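Local structure of glycoside Hydrolase (Bacteroides uniformis, 5TA0) at residues I539-E544 and P626-H631. The protein probably hydrolyses agarose-derived oligosaccharides in the human gut and binds an agarose oligosaccharide in its pocket. Numbering follows the deposited sequence.
Sequences IAAGKE and PDNGGH
Ile539 meets the loop 626-631 with both its backbone and its side chain. Its N donates to Gly630 O (2.9 Å), and its O accepts the N-H of Gly629 in a nearly straight bond. The two bonds lie just past the end of strand 523-538 and just before strand 631-642, antiparallel neighbours in one sheet, but use two successive glycines and so depart from the regular ladder. Along the side chain, CB lies 3.5 Å from Gly629 O. There it forks: with CG1 set beside the backbone N (chi1 -62°), CG2 falls anti to it and turns to Asp627 O, while CG1 passes Gly630 O and carries CD1 to within 3.6 Å of His631 C. The branches thus spread along the main chain of the opposing loop, and Phe625 adds a further side-chain contact. Cutting Ile539 back to an alanine removes CG1, CG2 and CD1 and is likely to open a gap beside Asp627 O and the His631 carbonyl. Further on, Asn628 OD1 takes the Ala541 N-H in a nearly straight bond (2.8 Å, 178°), with the donor above the amide plane. Ala541, second residue of the type II turn Ala540-Lys543, packs its CB against the same oxygen and Pro626 O. Arg568 forms a salt bridge with Asp627 and a hydrogen bond to Gly629 O. Three N-H groups thus find oxygen partners across the contact, while Ile539 carbons cover the peptide groups between.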
loop_
_atom_site.group_PDB
_atom_site.type_symbol
_atom_site.label_atom_id
_atom_site.label_comp_id
_atom_site.label_asym_id
_atom_site.label_seq_id
_atom_site.Cartn_x
_atom_site.Cartn_y
_atom_site.Cartn_z
ATOM N N ILE A 539 -23.259 17.822 4.890
ATOM C CA ILE A 539 -24.549 17.401 4.338
ATOM C C ILE A 539 -25.695 17.900 5.216
ATOM O O ILE A 539 -25.793 17.539 6.388
ATOM C CB ILE A 539 -24.644 15.878 4.200
ATOM C CG1 ILE A 539 -23.566 15.345 3.223
ATOM C CG2 ILE A 539 -26.036 15.474 3.687
ATOM C CD1 ILE A 539 -23.311 13.858 3.375
ATOM N N ALA A 540 -26.571 18.705 4.616
ATOM C CA ALA A 540 -27.839 19.110 5.246
ATOM C C ALA A 540 -28.990 18.539 4.435
ATOM O O ALA A 540 -28.925 18.520 3.211
ATOM C CB ALA A 540 -27.933 20.616 5.291
ATOM N N ALA A 541 -30.073 18.126 5.106
ATOM C CA ALA A 541 -31.238 17.524 4.429
ATOM C C ALA A 541 -31.840 18.481 3.402
ATOM O O ALA A 541 -32.061 19.653 3.700
ATOM C CB ALA A 541 -32.307 17.119 5.446
ATOM N N GLY A 542 -32.040 17.981 2.187
ATOM C CA GLY A 542 -32.639 18.740 1.101
ATOM C C GLY A 542 -31.786 19.836 0.495
ATOM O O GLY A 542 -32.261 20.529 -0.399
ATOM N N LYS A 543 -30.538 20.004 0.949
ATOM C CA LYS A 543 -29.666 21.075 0.458
ATOM C C LYS A 543 -28.736 20.518 -0.611
ATOM O O LYS A 543 -27.931 19.616 -0.353
ATOM C CB LYS A 543 -28.820 21.672 1.581
ATOM N N GLU A 544 -28.827 21.082 -1.802
ATOM C CA GLU A 544 -27.987 20.676 -2.922
ATOM C C GLU A 544 -26.501 20.953 -2.633
ATOM O O GLU A 544 -26.149 22.050 -2.226
ATOM C CB GLU A 544 -28.416 21.454 -4.162
ATOM C CG GLU A 544 -28.055 20.771 -5.454
ATOM C CD GLU A 544 -28.322 21.620 -6.688
ATOM O OE1 GLU A 544 -28.403 22.875 -6.589
ATOM O OE2 GLU A 544 -28.427 21.017 -7.768
ATOM N N PRO A 626 -31.571 13.159 1.786
ATOM C CA PRO A 626 -32.858 13.351 2.488
ATOM C C PRO A 626 -32.718 13.641 3.988
ATOM O O PRO A 626 -33.720 13.956 4.646
ATOM C CB PRO A 626 -33.548 12.011 2.288
ATOM C CG PRO A 626 -32.434 11.018 2.276
ATOM C CD PRO A 626 -31.338 11.731 1.510
ATOM N N ASP A 627 -31.500 13.560 4.526
ATOM C CA ASP A 627 -31.264 13.604 5.969
ATOM C C ASP A 627 -30.021 14.426 6.312
ATOM O O ASP A 627 -29.211 14.744 5.423
ATOM C CB ASP A 627 -31.185 12.191 6.540
ATOM C CG ASP A 627 -30.270 11.257 5.734
ATOM O OD1 ASP A 627 -29.611 11.714 4.757
ATOM O OD2 ASP A 627 -30.248 10.064 6.059
ATOM N N ASN A 628 -29.914 14.831 7.575
ATOM C CA ASN A 628 -28.835 15.695 8.047
ATOM C C ASN A 628 -27.646 14.891 8.554
ATOM O O ASN A 628 -27.830 13.837 9.156
ATOM C CB ASN A 628 -29.312 16.572 9.218
ATOM C CG ASN A 628 -30.331 17.601 8.797
ATOM O OD1 ASN A 628 -30.113 18.358 7.856
ATOM N ND2 ASN A 628 -31.454 17.648 9.507
ATOM N N GLY A 629 -26.437 15.410 8.312
ATOM C CA GLY A 629 -25.250 14.924 9.009
ATOM C C GLY A 629 -24.211 14.345 8.085
ATOM O O GLY A 629 -24.512 13.791 7.030
ATOM N N GLY A 630 -22.977 14.441 8.543
ATOM C CA GLY A 630 -21.842 13.873 7.823
ATOM C C GLY A 630 -21.364 14.783 6.706
ATOM O O GLY A 630 -21.762 15.939 6.581
ATOM N N HIS A 631 -20.499 14.213 5.868
ATOM C CA HIS A 631 -19.843 14.960 4.802
ATOM C C HIS A 631 -19.747 14.173 3.525
ATOM O O HIS A 631 -19.673 12.940 3.544
ATOM C CB HIS A 631 -18.400 15.307 5.198
ATOM C CG HIS A 631 -18.274 16.276 6.331
ATOM N ND1 HIS A 631 -18.401 15.898 7.652
ATOM C CD2 HIS A 631 -17.989 17.595 6.341
ATOM C CE1 HIS A 631 -18.210 16.956 8.423
ATOM N NE2 HIS A 631 -17.973 17.999 7.657
#